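Local coordinates for protein C-glycoside 3-oxidase (PDB 7DVE) that oxidises the C3 hydroxyl of the sugar in C-glycosides such as isoorientin and mangiferin, using bound FAD and passing the electrons to oxygen to give hydrogen peroxide, at residues A52-I57 and A64-R69; V217-I222 and F229-E234; R276-L281 and Q446-M451; S284-D289 and W468-L473; A356-D359 and G364-V367. All blocks are in the same frame, centred on the assembly; numbering follows the deposited sequence.

Contact 1 comes first along the chain and closes a short loop between 52-57 and the helix that follows it. Contact 2, in series with it, links helix 215-224 to edge strand 229-232 of the parallel sheet. Contacts 3 and 4 come next and cross, because their segments alternate: 276-281, 284-289, 446-451, 468-473. They touch through L281 and join helix 276-283 and the loop after it to the late part of the chain around strand 473-475. Contact 5, at 356-359 and 364-367, is nested inside the long loops closed by both. It lies on the far side of the chain's centre, in the antiparallel sheet region.

Contact 1: residues A52-I57 and A64-R69; sequences AHVKNI and AHAQRR
V54 and A66 mark the closest backbone approach, with CA atoms 6.7 Å apart. Residues 54-56 form a short 3-10 turn, and 64-69 lie on helix 60-69. No hydrogen bond joins the two segments. The contact is mostly apolar and centres on CB of A66; the amide of Q67 borders it. CB of A66 meets CD1 of I57 at 3.6 Å. CB of A66 also meets CG1 of V54, at 4.0 Å. In I57, CG1 is anti to the carbonyl carbon (chi1 -56°), and its CD1 end meets the helix. The second methyl of V54 turns to Q67, where CG2 of V54 lies 4.2 Å from NE2 of Q67. CB of Q67 does not point at 52-57, but the chain, extended at chi2 (176°), brings its amide end nearer. The segments belong to the connection after strand 37-40 of the FAD-binding parallel sheet of this GMC oxidoreductase. The side chain of V54 is about 7 Å from that of N120, an FAD-binding residue. The 3-10 turn is held from within. N of K55 donates to ND1 of H53 at 2.9 Å, nearly straight at 173° and in the ring plane. O of H53 takes two donors, the backbone N of N56 and its side-chain ND2. NE2 of H53 is bonded to O of W128, so both ring nitrogens of H53 have partners.

Contact 2: residues V217-I222 and F229-E234; sequences VVLGDI and FTLFDE
The helical turn that carries L219, kinked just after it at G220, faces the extended strand 229-232 that carries F229 and L231. The strand is an outermost one of the five-stranded parallel sheet, order 3-2-1-4-5, of the Rossmann-type FAD-binding domain. No hydrogen bond joins the two segments. At the kink, G220 has positive phi, and N of D221 and N of I222 lack bonds to the turn before. L219 stands just ahead of this break. Its side chain extends toward the strand with CG anti to the carbonyl carbon (chi1 -77°). The two methyls then part. CD2 goes to the ring of F229 and CD1 goes to L231. F229 and L231 are two apart on the strand, and both direct CB toward the helix. The side chains of L219 and L231 cross at about a right angle and meet through one methyl each, CD1 to CD1. The contact is small, with 88 Å² buried in all. Other residues continue the apolar layer: L219 also touches A22 of helix 19-31, F229 touches A25, and both F229 and L231 touch M39 of the neighbouring strand. The side chain of L231 is about 5 Å from that of E41, which binds FAD. CD1 of L219 lies 4.2 Å from CD1 of L231, and CD2 of L219 approaches CZ of F229 obliquely at the same 4.2 Å.

Contact 3: residues R276-L281 and Q446-M451; sequences RTPQLL and QGTVRM. With FAD (flavin-adenine dinucleotide), chain C.
P278 packs against V449, with CG of P278 4.1 Å from CG1 of V449. The ring of P278 crosses T448 at about a right angle, and CG of P278 lies 3.7 Å from OG1 of T448. That hydroxyl is bonded to O of A274. CG2 of T277 adds a looser touch on V449. R276, at the start of the same helix, turns to the FAD. CB of R276 lies 3.8 Å from N7A of the adenine, and CD follows at 3.7 Å from the same N7A. The chain bends at chi3 (-82°), which brings the guanidinium over the C8A edge and the ribose. NE approaches C8A, which sits 3.4 Å above one guanidinium face of R276, toward the rim. This helix follows strand 267-270 of the Rossmann-type parallel sheet. NH2 of R276 is 3.3 Å from C2B of the ribose, and NH1 is 3.3 Å from O2B. NE forms a salt bridge with D273, while NH1 and NH2 bond to S119 OG and S118 O. An alanine here removes the guanidinium, which would probably leave D273 without its salt-bridge partner and open a gap beside C8A and the ribose C2B.

Contact 4: residues S284-D289 and W468-L473; sequences SGIRPD and WGAPGL
I286 and L473 make the main apolar contact between the two loops. They reach toward each other tip to tip. CD1 of I286 lies 3.7 Å from CD2 of L473. CG2 of I286 lies 4.0 Å from CD2 of L473, so one leucine methyl meets both branches of the isoleucine. In L473, CG is anti to the backbone N (chi1 170°), which carries CD2 out to I286. A weaker apolar touch joins CG2 of I286 to CB of A470 at 4.4 Å. The CA atoms of I286 and A470 are the nearest pair, 7.5 Å apart. L473 also packs on V268 and V270 of strand 267-270, and its CD2 packs against CD2 of L281.

Hydrogen bonds shape each loop but do not cross between them. Segment 284-289 leaves helix 276-283 through a Schellman motif at G285, which has positive phi. A probable hydrogen bond runs from N of I286 to O of L281. OG of S284 bonds to O of L280 and to N of V240. On the other side, A470 to L473 form a type II beta turn, closed by N of L473 and O of A470 at 3.1 Å. G472 takes its third position with positive phi. The turn leads directly into strand 473-475, an outermost strand of the Rossmann-type parallel sheet.

Only carbon meets carbon across this contact, so shape and burial of apolar surface, not polar pairing, join the C-terminal cap of the helix to the entry of the strand.

Contact 5: residues A356-D359 and G364-V367; sequences ADDD and GSIV
The loop before strand 366-373 of the antiparallel sheet closes here, through D358 and G364. OD2 of D358 accepts a hydrogen bond from N of G364 at 2.8 Å, nearly straight at 168°. It uses the syn lone pair, on the side of the other oxygen. The carboxylate reaches G364 because CG is anti to the backbone N (chi1 -152°). OD1 of D358 turns back and takes a weak bond from N of D359 at 3.1 Å. OD1 of D358 also lies 3.8 Å from CB of I366. G364 has positive phi, a backbone shape where a side chain would collide with the preceding carbonyl. The apolar contact is between CG2 of I366 and CB of A356, 4.2 Å apart. CG1 of I366 packs against backbone, 3.9 Å from N of D359. A356 and I366 both also rest on L430 of strand 427-436. An alanine in place of D358 takes away the carboxylate, and N of G364 would probably lose this acceptor, leaving the loop less firmly closed. OD1 of D359 is bonded to N of A361, within the loop itself. An aspartate carboxylate accepting a backbone N-H across a short connection is a common way of closing a loop, here the one that enters strand 366-373, away from the flavin site.

Contact 1: residues A52-I57 and A64-R69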
# COMPACT_ATOMS: atom_id res chain seq x y z
N ALA A 52 -6.45 -5.92 11.81
CA ALA A 52 -7.73 -5.36 11.39
C ALA A 52 -7.67 -3.83 11.36
O ALA A 52 -6.83 -3.20 12.00
CB ALA A 52 -8.84 -5.85 12.32
N HIS A 53 -8.56 -3.22 10.58
CA HIS A 53 -8.54 -1.76 10.44
C HIS A 53 -8.93 -1.09 11.75
O HIS A 53 -9.81 -1.56 12.47
CB HIS A 53 -9.49 -1.31 9.32
CG HIS A 53 -9.18 0.06 8.80
ND1 HIS A 53 -9.52 1.21 9.49
CD2 HIS A 53 -8.54 0.47 7.67
CE1 HIS A 53 -9.10 2.26 8.81
NE2 HIS A 53 -8.52 1.85 7.70
N VAL A 54 -8.29 0.04 12.06
CA VAL A 54 -8.63 0.76 13.29
C VAL A 54 -10.10 1.17 13.31
O VAL A 54 -10.71 1.23 14.37
CB VAL A 54 -7.68 1.96 13.50
CG1 VAL A 54 -6.22 1.49 13.67
CG2 VAL A 54 -7.79 3.02 12.37
N LYS A 55 -10.72 1.40 12.15
CA LYS A 55 -12.14 1.75 12.21
C LYS A 55 -13.04 0.60 12.67
O LYS A 55 -14.27 0.77 12.74
CB LYS A 55 -12.60 2.24 10.84
CG LYS A 55 -11.91 3.52 10.37
CD LYS A 55 -12.92 4.49 9.73
CE LYS A 55 -12.26 5.82 9.41
NZ LYS A 55 -13.10 6.58 8.46
N ASN A 56 -12.49 -0.57 12.97
CA ASN A 56 -13.24 -1.59 13.67
C ASN A 56 -13.43 -1.26 15.15
O ASN A 56 -14.22 -1.93 15.81
CB ASN A 56 -12.55 -2.94 13.55
CG ASN A 56 -12.80 -3.60 12.23
OD1 ASN A 56 -13.90 -4.11 11.97
ND2 ASN A 56 -11.77 -3.61 11.38
N ILE A 57 -12.70 -0.28 15.67
CA ILE A 57 -12.70 0.04 17.10
C ILE A 57 -13.75 1.12 17.34
O ILE A 57 -13.64 2.22 16.79
CB ILE A 57 -11.32 0.50 17.57
CG1 ILE A 57 -10.25 -0.54 17.25
CG2 ILE A 57 -11.36 0.79 19.06
CD1 ILE A 57 -8.82 0.01 17.32
N ALA A 64 -8.16 6.30 18.70
CA ALA A 64 -7.04 7.24 18.65
C ALA A 64 -5.79 6.62 19.23
O ALA A 64 -4.68 6.86 18.72
CB ALA A 64 -7.41 8.53 19.38
N HIS A 65 -5.93 5.77 20.25
CA HIS A 65 -4.77 5.12 20.86
C HIS A 65 -4.14 4.09 19.91
O HIS A 65 -2.91 4.01 19.81
CB HIS A 65 -5.17 4.46 22.17
CG HIS A 65 -4.01 4.09 23.04
ND1 HIS A 65 -2.89 4.88 23.18
CD2 HIS A 65 -3.81 3.01 23.84
CE1 HIS A 65 -2.05 4.31 24.02
NE2 HIS A 65 -2.59 3.18 24.44
N ALA A 66 -4.96 3.29 19.24
CA ALA A 66 -4.44 2.38 18.23
C ALA A 66 -3.63 3.14 17.18
O ALA A 66 -2.52 2.72 16.78
CB ALA A 66 -5.61 1.64 17.58
N GLN A 67 -4.17 4.26 16.71
CA GLN A 67 -3.44 5.08 15.76
C GLN A 67 -2.09 5.53 16.34
O GLN A 67 -1.04 5.32 15.72
CB GLN A 67 -4.29 6.28 15.35
CG GLN A 67 -5.55 5.85 14.66
CD GLN A 67 -6.46 7.00 14.32
OE1 GLN A 67 -6.82 7.80 15.18
NE2 GLN A 67 -6.85 7.09 13.06
N ARG A 68 -2.10 6.12 17.54
CA ARG A 68 -0.86 6.67 18.10
C ARG A 68 0.18 5.57 18.32
O ARG A 68 1.37 5.78 18.06
CB ARG A 68 -1.15 7.41 19.41
N ARG A 69 -0.26 4.38 18.74
CA ARG A 69 0.62 3.24 18.89
C ARG A 69 1.20 2.75 17.56
O ARG A 69 2.19 2.02 17.58
CB ARG A 69 -0.12 2.08 19.55
CG ARG A 69 -0.42 2.31 21.01
CD ARG A 69 -1.32 1.20 21.48
NE ARG A 69 -0.54 0.04 21.88
CZ ARG A 69 -1.00 -1.21 21.91
NH1 ARG A 69 -2.24 -1.50 21.54
NH2 ARG A 69 -0.19 -2.18 22.33

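Contact 2: residues V217-I222 and F229-E234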
# COMPACT_ATOMS: atom_id res chain seq x y z
N VAL A 217 -7.91 -9.70 6.68
CA VAL A 217 -8.62 -10.42 5.63
C VAL A 217 -7.65 -11.24 4.77
O VAL A 217 -7.97 -12.37 4.38
CB VAL A 217 -9.45 -9.45 4.78
CG1 VAL A 217 -10.18 -10.19 3.65
CG2 VAL A 217 -10.43 -8.72 5.67
N VAL A 218 -6.48 -10.68 4.48
CA VAL A 218 -5.49 -11.41 3.70
C VAL A 218 -5.01 -12.64 4.46
O VAL A 218 -4.92 -13.74 3.89
CB VAL A 218 -4.31 -10.49 3.31
CG1 VAL A 218 -3.36 -11.24 2.40
CG2 VAL A 218 -4.82 -9.24 2.62
N LEU A 219 -4.71 -12.49 5.75
CA LEU A 219 -4.30 -13.62 6.58
C LEU A 219 -5.43 -14.64 6.69
O LEU A 219 -5.21 -15.86 6.58
CB LEU A 219 -3.90 -13.13 7.97
CG LEU A 219 -2.53 -12.45 8.16
CD1 LEU A 219 -2.36 -11.99 9.60
CD2 LEU A 219 -1.39 -13.36 7.75
N GLY A 220 -6.67 -14.16 6.91
CA GLY A 220 -7.84 -15.01 6.90
C GLY A 220 -7.87 -16.05 7.99
O GLY A 220 -6.91 -16.23 8.75
N ASP A 221 -9.00 -16.77 8.06
CA ASP A 221 -9.08 -17.84 9.02
C ASP A 221 -8.13 -18.97 8.68
O ASP A 221 -7.71 -19.69 9.59
CB ASP A 221 -10.50 -18.37 9.16
CG ASP A 221 -11.47 -17.31 9.63
OD1 ASP A 221 -11.10 -16.46 10.49
OD2 ASP A 221 -12.62 -17.36 9.17
N ILE A 222 -7.76 -19.14 7.40
CA ILE A 222 -6.83 -20.23 7.12
C ILE A 222 -5.45 -19.93 7.71
O ILE A 222 -4.79 -20.84 8.21
CB ILE A 222 -6.74 -20.57 5.61
CG1 ILE A 222 -6.04 -21.93 5.43
CG2 ILE A 222 -5.95 -19.54 4.83
CD1 ILE A 222 -6.20 -22.54 4.06
N PHE A 229 1.85 -21.73 11.60
CA PHE A 229 2.09 -20.30 11.43
C PHE A 229 2.15 -19.62 12.79
O PHE A 229 1.43 -20.00 13.72
CB PHE A 229 0.99 -19.66 10.57
CG PHE A 229 1.11 -18.17 10.44
CD1 PHE A 229 1.87 -17.61 9.42
CD2 PHE A 229 0.48 -17.33 11.34
CE1 PHE A 229 1.99 -16.24 9.30
CE2 PHE A 229 0.60 -15.95 11.22
CZ PHE A 229 1.35 -15.41 10.20
N THR A 230 3.02 -18.62 12.91
CA THR A 230 3.13 -17.83 14.14
C THR A 230 3.45 -16.38 13.80
O THR A 230 4.19 -16.11 12.85
CB THR A 230 4.21 -18.37 15.08
OG1 THR A 230 4.11 -19.80 15.14
CG2 THR A 230 4.03 -17.81 16.48
N LEU A 231 2.87 -15.47 14.57
CA LEU A 231 3.04 -14.03 14.38
C LEU A 231 3.63 -13.44 15.64
O LEU A 231 2.98 -13.45 16.70
CB LEU A 231 1.71 -13.35 14.06
CG LEU A 231 1.82 -11.96 13.41
CD1 LEU A 231 0.60 -11.65 12.54
CD2 LEU A 231 2.02 -10.89 14.46
N PHE A 232 4.84 -12.90 15.53
CA PHE A 232 5.53 -12.20 16.60
C PHE A 232 5.45 -10.71 16.29
O PHE A 232 6.15 -10.23 15.40
CB PHE A 232 6.98 -12.66 16.70
CG PHE A 232 7.12 -14.13 16.91
CD1 PHE A 232 7.21 -14.99 15.83
CD2 PHE A 232 7.15 -14.66 18.19
CE1 PHE A 232 7.35 -16.35 16.02
CE2 PHE A 232 7.27 -16.02 18.39
CZ PHE A 232 7.37 -16.87 17.30
N ASP A 233 4.58 -10.00 17.01
CA ASP A 233 4.60 -8.54 16.97
C ASP A 233 5.76 -8.03 17.82
O ASP A 233 6.45 -8.79 18.51
CB ASP A 233 3.24 -7.96 17.42
CG ASP A 233 2.93 -8.13 18.92
OD1 ASP A 233 3.80 -8.54 19.73
OD2 ASP A 233 1.76 -7.85 19.29
N GLU A 234 5.99 -6.71 17.76
CA GLU A 234 7.06 -6.08 18.52
C GLU A 234 8.36 -6.89 18.37
O GLU A 234 9.04 -7.21 19.34
CB GLU A 234 6.67 -5.90 19.99
CG GLU A 234 5.29 -5.27 20.17
CD GLU A 234 5.03 -4.83 21.60
OE1 GLU A 234 5.82 -4.04 22.15
OE2 GLU A 234 4.03 -5.29 22.19

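Contact 3: residues R276-L281 and Q446-M451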
# COMPACT_ATOMS: atom_id res chain seq x y z
N ARG A 276 11.80 0.46 3.98
CA ARG A 276 12.44 -0.32 5.03
C ARG A 276 12.93 -1.68 4.54
O ARG A 276 13.85 -2.24 5.15
CB ARG A 276 11.50 -0.47 6.22
CG ARG A 276 11.36 0.81 7.02
CD ARG A 276 10.55 0.59 8.27
NE ARG A 276 9.13 0.64 7.97
CZ ARG A 276 8.15 0.57 8.86
NH1 ARG A 276 8.40 0.34 10.14
NH2 ARG A 276 6.89 0.75 8.46
N THR A 277 12.36 -2.18 3.44
CA THR A 277 12.88 -3.40 2.80
C THR A 277 14.28 -3.18 2.23
O THR A 277 15.19 -3.97 2.56
CB THR A 277 11.90 -3.89 1.73
OG1 THR A 277 10.67 -4.30 2.35
CG2 THR A 277 12.48 -5.04 0.92
N PRO A 278 14.52 -2.16 1.38
CA PRO A 278 15.93 -1.85 1.03
C PRO A 278 16.79 -1.57 2.25
O PRO A 278 17.97 -1.94 2.25
CB PRO A 278 15.82 -0.61 0.13
CG PRO A 278 14.41 -0.55 -0.30
CD PRO A 278 13.58 -1.21 0.76
N GLN A 279 16.24 -0.90 3.28
CA GLN A 279 16.99 -0.68 4.52
C GLN A 279 17.53 -1.99 5.09
O GLN A 279 18.73 -2.10 5.38
CB GLN A 279 16.11 0.03 5.54
CG GLN A 279 16.85 0.52 6.78
CD GLN A 279 15.92 1.15 7.78
OE1 GLN A 279 14.80 0.67 8.01
NE2 GLN A 279 16.36 2.25 8.38
N LEU A 280 16.65 -2.97 5.27
CA LEU A 280 17.06 -4.24 5.86
C LEU A 280 18.08 -4.95 4.97
O LEU A 280 19.07 -5.50 5.48
CB LEU A 280 15.84 -5.13 6.10
CG LEU A 280 16.11 -6.58 6.48
CD1 LEU A 280 16.97 -6.65 7.74
CD2 LEU A 280 14.79 -7.33 6.67
N LEU A 281 17.87 -4.92 3.65
CA LEU A 281 18.82 -5.58 2.76
C LEU A 281 20.19 -4.90 2.81
O LEU A 281 21.22 -5.58 2.85
CB LEU A 281 18.29 -5.62 1.32
CG LEU A 281 16.98 -6.36 0.93
CD1 LEU A 281 17.04 -6.93 -0.49
CD2 LEU A 281 16.60 -7.44 1.93
N GLN A 446 7.00 3.01 -5.08
CA GLN A 446 7.29 1.86 -5.89
C GLN A 446 8.76 1.83 -6.28
O GLN A 446 9.50 2.81 -6.09
CB GLN A 446 6.42 1.85 -7.17
CG GLN A 446 4.90 1.65 -6.94
CD GLN A 446 4.22 2.84 -6.29
OE1 GLN A 446 3.41 2.67 -5.37
NE2 GLN A 446 4.52 4.06 -6.77
N GLY A 447 9.19 0.69 -6.82
CA GLY A 447 10.36 0.63 -7.65
C GLY A 447 11.68 0.36 -6.95
O GLY A 447 12.64 0.03 -7.62
N THR A 448 11.74 0.45 -5.62
CA THR A 448 13.04 0.40 -4.95
C THR A 448 13.63 -1.00 -4.94
O THR A 448 14.84 -1.14 -4.69
CB THR A 448 12.93 0.92 -3.52
OG1 THR A 448 11.87 0.23 -2.85
CG2 THR A 448 12.65 2.42 -3.50
N VAL A 449 12.82 -2.02 -5.18
CA VAL A 449 13.30 -3.40 -5.27
C VAL A 449 12.61 -4.07 -6.45
O VAL A 449 12.04 -5.16 -6.31
CB VAL A 449 13.06 -4.17 -3.96
CG1 VAL A 449 14.03 -3.68 -2.89
CG2 VAL A 449 11.62 -3.99 -3.49
N ARG A 450 12.69 -3.44 -7.61
CA ARG A 450 11.82 -3.78 -8.73
C ARG A 450 12.18 -5.13 -9.35
O ARG A 450 13.35 -5.54 -9.40
CB ARG A 450 11.89 -2.67 -9.80
CG ARG A 450 13.28 -2.25 -10.07
CD ARG A 450 13.56 -1.83 -11.50
NE ARG A 450 13.02 -0.55 -11.94
CZ ARG A 450 13.55 0.16 -12.93
NH1 ARG A 450 14.65 -0.23 -13.55
NH2 ARG A 450 12.93 1.27 -13.34
N MET A 451 11.15 -5.81 -9.85
CA MET A 451 11.34 -7.06 -10.55
C MET A 451 11.72 -6.79 -12.00
O MET A 451 11.30 -5.79 -12.60
CB MET A 451 10.08 -7.92 -10.46
CG MET A 451 8.93 -7.48 -11.36
SD MET A 451 7.67 -8.76 -11.57
CE MET A 451 7.77 -9.64 -10.01
PA FAD C . 3.11 -1.97 4.80
O1A FAD C . 3.88 -0.76 5.20
O2A FAD C . 1.64 -1.86 4.62
O5B FAD C . 3.50 -3.04 5.95
C5B FAD C . 4.88 -3.32 6.20
C4B FAD C . 5.07 -3.76 7.63
O4B FAD C . 6.48 -4.09 7.75
C3B FAD C . 4.82 -2.60 8.61
O3B FAD C . 3.88 -3.04 9.60
C2B FAD C . 6.22 -2.42 9.22
O2B FAD C . 6.15 -2.07 10.61
C1B FAD C . 6.82 -3.80 9.10
N9A FAD C . 8.32 -3.75 9.21
C8A FAD C . 9.05 -2.91 8.46
N7A FAD C . 10.34 -3.09 8.76
C5A FAD C . 10.42 -4.03 9.71
C6A FAD C . 11.48 -4.57 10.33
N6A FAD C . 12.68 -4.11 9.97
N1A FAD C . 11.35 -5.54 11.26
C2A FAD C . 10.07 -5.98 11.58
N3A FAD C . 8.97 -5.41 10.90
C4A FAD C . 9.17 -4.44 9.99
N1 FAD C . -3.16 1.91 -0.97
C2 FAD C . -3.99 1.52 -2.01
O2 FAD C . -3.57 0.66 -2.78
N3 FAD C . -5.25 2.12 -2.17
C4 FAD C . -5.70 3.08 -1.24
O4 FAD C . -6.82 3.58 -1.37
C4X FAD C . -4.85 3.46 -0.20
N5 FAD C . -5.20 4.42 0.70
C5X FAD C . -4.39 4.65 1.77
C6 FAD C . -4.79 5.54 2.79
C7 FAD C . -4.02 5.76 3.93
C7M FAD C . -4.50 6.73 5.03
C8 FAD C . -2.81 5.08 4.07
C8M FAD C . -1.94 5.32 5.32
C9 FAD C . -2.40 4.20 3.06
C9A FAD C . -3.17 3.99 1.90
N10 FAD C . -2.77 3.15 0.92
C10 FAD C . -3.60 2.86 -0.09
C1' FAD C . -1.43 2.51 0.91
C2' FAD C . -1.39 1.07 1.44
O2' FAD C . -1.67 1.11 2.85
C3' FAD C . -0.00 0.41 1.14
O3' FAD C . 0.21 0.36 -0.28
C4' FAD C . 0.04 -1.04 1.63
O4' FAD C . -0.23 -1.08 3.02
C5' FAD C . 1.44 -1.65 1.36
O5' FAD C . 1.56 -2.94 2.02
P FAD C . 2.97 -3.60 2.44
O1P FAD C . 2.78 -4.80 3.31
O2P FAD C . 3.73 -3.73 1.19
O3P FAD C . 3.73 -2.59 3.45

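Contact 4: residues S284-D289 and W468-L473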
# COMPACT_ATOMS: atom_id res chain seq x y z
N SER A 284 21.99 -5.85 5.86
CA SER A 284 22.46 -7.23 5.82
C SER A 284 23.57 -7.47 4.80
O SER A 284 23.99 -8.62 4.62
CB SER A 284 21.29 -8.18 5.53
OG SER A 284 20.14 -7.80 6.27
N GLY A 285 24.05 -6.42 4.14
CA GLY A 285 25.10 -6.58 3.14
C GLY A 285 24.64 -7.13 1.81
O GLY A 285 25.47 -7.58 1.02
N ILE A 286 23.33 -7.13 1.54
CA ILE A 286 22.78 -7.56 0.26
C ILE A 286 22.46 -6.29 -0.52
O ILE A 286 21.45 -5.63 -0.27
CB ILE A 286 21.54 -8.44 0.46
CG1 ILE A 286 21.92 -9.73 1.19
CG2 ILE A 286 20.86 -8.72 -0.87
CD1 ILE A 286 20.79 -10.31 2.02
N ARG A 287 23.34 -5.92 -1.45
CA ARG A 287 23.35 -4.58 -2.04
C ARG A 287 23.51 -4.64 -3.55
O ARG A 287 24.51 -4.16 -4.09
CB ARG A 287 24.47 -3.74 -1.43
CG ARG A 287 24.39 -3.56 0.07
CD ARG A 287 25.56 -2.72 0.56
NE ARG A 287 25.41 -2.35 1.97
CZ ARG A 287 26.38 -1.85 2.72
NH1 ARG A 287 27.57 -1.56 2.23
NH2 ARG A 287 26.15 -1.65 4.02
N PRO A 288 22.53 -5.19 -4.27
CA PRO A 288 22.58 -5.08 -5.73
C PRO A 288 22.41 -3.62 -6.15
O PRO A 288 21.76 -2.83 -5.47
CB PRO A 288 21.39 -5.93 -6.20
CG PRO A 288 20.42 -5.83 -5.05
CD PRO A 288 21.27 -5.78 -3.80
N ASP A 289 23.04 -3.28 -7.28
CA ASP A 289 23.09 -1.89 -7.71
C ASP A 289 21.73 -1.21 -7.74
O ASP A 289 21.65 -0.00 -7.48
CB ASP A 289 23.70 -1.77 -9.10
CG ASP A 289 24.19 -0.37 -9.36
OD1 ASP A 289 25.22 -0.01 -8.74
OD2 ASP A 289 23.55 0.38 -10.13
N TRP A 468 18.17 -11.17 -7.18
CA TRP A 468 19.36 -11.63 -7.90
C TRP A 468 20.55 -11.75 -6.97
O TRP A 468 20.93 -10.79 -6.29
CB TRP A 468 19.70 -10.65 -9.02
CG TRP A 468 18.57 -10.36 -9.96
CD1 TRP A 468 17.95 -9.16 -10.15
CD2 TRP A 468 17.94 -11.28 -10.86
NE1 TRP A 468 16.98 -9.27 -11.11
CE2 TRP A 468 16.95 -10.57 -11.57
CE3 TRP A 468 18.13 -12.64 -11.15
CZ2 TRP A 468 16.14 -11.17 -12.54
CZ3 TRP A 468 17.31 -13.24 -12.12
CH2 TRP A 468 16.34 -12.50 -12.81
N GLY A 469 21.17 -12.93 -6.94
CA GLY A 469 22.39 -13.12 -6.19
C GLY A 469 22.21 -13.55 -4.75
O GLY A 469 23.20 -13.96 -4.11
N ALA A 470 20.99 -13.47 -4.21
CA ALA A 470 20.66 -14.02 -2.90
C ALA A 470 19.48 -14.97 -3.07
O ALA A 470 18.33 -14.62 -2.78
CB ALA A 470 20.35 -12.92 -1.89
N PRO A 471 19.73 -16.18 -3.56
CA PRO A 471 18.64 -17.15 -3.72
C PRO A 471 18.00 -17.46 -2.38
O PRO A 471 18.66 -17.49 -1.34
CB PRO A 471 19.32 -18.38 -4.33
CG PRO A 471 20.75 -18.05 -4.50
CD PRO A 471 21.06 -16.72 -3.93
N GLY A 472 16.68 -17.66 -2.41
CA GLY A 472 15.93 -17.85 -1.19
C GLY A 472 15.52 -16.58 -0.49
O GLY A 472 14.68 -16.63 0.42
N LEU A 473 16.09 -15.43 -0.85
CA LEU A 473 15.60 -14.16 -0.34
C LEU A 473 14.56 -13.61 -1.30
O LEU A 473 14.79 -13.58 -2.51
CB LEU A 473 16.75 -13.16 -0.15
CG LEU A 473 16.35 -11.72 0.16
CD1 LEU A 473 15.55 -11.65 1.46
CD2 LEU A 473 17.60 -10.83 0.21

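Contact 5: residues A356-D359 and G364-V367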
# COMPACT_ATOMS: atom_id res chain seq x y z
N ALA A 356 -11.96 18.51 3.31
CA ALA A 356 -12.97 19.45 3.77
C ALA A 356 -13.79 18.77 4.86
O ALA A 356 -13.60 17.59 5.17
CB ALA A 356 -13.87 19.91 2.61
N ASP A 357 -14.69 19.54 5.45
CA ASP A 357 -15.67 18.99 6.37
C ASP A 357 -16.98 18.84 5.63
O ASP A 357 -17.32 19.69 4.79
CB ASP A 357 -15.88 19.89 7.60
CG ASP A 357 -14.63 20.03 8.44
OD1 ASP A 357 -14.04 18.98 8.80
OD2 ASP A 357 -14.26 21.17 8.79
N ASP A 358 -17.70 17.77 5.94
CA ASP A 358 -19.03 17.61 5.38
C ASP A 358 -19.94 18.69 5.94
O ASP A 358 -19.72 19.20 7.05
CB ASP A 358 -19.60 16.22 5.70
CG ASP A 358 -20.62 15.72 4.65
OD1 ASP A 358 -20.77 16.36 3.58
OD2 ASP A 358 -21.28 14.67 4.91
N ASP A 359 -20.94 19.05 5.16
CA ASP A 359 -21.96 19.98 5.59
C ASP A 359 -22.95 19.23 6.49
O ASP A 359 -23.67 18.34 6.01
CB ASP A 359 -22.66 20.59 4.37
CG ASP A 359 -23.80 21.51 4.75
OD1 ASP A 359 -23.92 21.83 5.95
OD2 ASP A 359 -24.61 21.90 3.86
N GLY A 364 -23.22 14.04 3.04
CA GLY A 364 -22.95 13.39 1.78
C GLY A 364 -22.80 14.31 0.59
O GLY A 364 -22.41 13.83 -0.48
N SER A 365 -23.05 15.61 0.73
CA SER A 365 -23.05 16.49 -0.44
C SER A 365 -21.67 17.03 -0.82
O SER A 365 -21.49 17.47 -1.96
CB SER A 365 -24.01 17.66 -0.22
OG SER A 365 -23.66 18.37 0.94
N ILE A 366 -20.70 17.02 0.09
CA ILE A 366 -19.32 17.43 -0.21
C ILE A 366 -18.52 16.18 -0.55
O ILE A 366 -18.48 15.24 0.25
CB ILE A 366 -18.68 18.17 0.98
CG1 ILE A 366 -19.55 19.32 1.50
CG2 ILE A 366 -17.30 18.65 0.61
CD1 ILE A 366 -20.01 20.25 0.47
N VAL A 367 -17.87 16.18 -1.71
CA VAL A 367 -17.09 15.02 -2.15
C VAL A 367 -15.69 15.47 -2.50
O VAL A 367 -15.50 16.57 -3.02
CB VAL A 367 -17.72 14.29 -3.36
CG1 VAL A 367 -18.97 13.55 -2.94
CG2 VAL A 367 -17.99 15.26 -4.48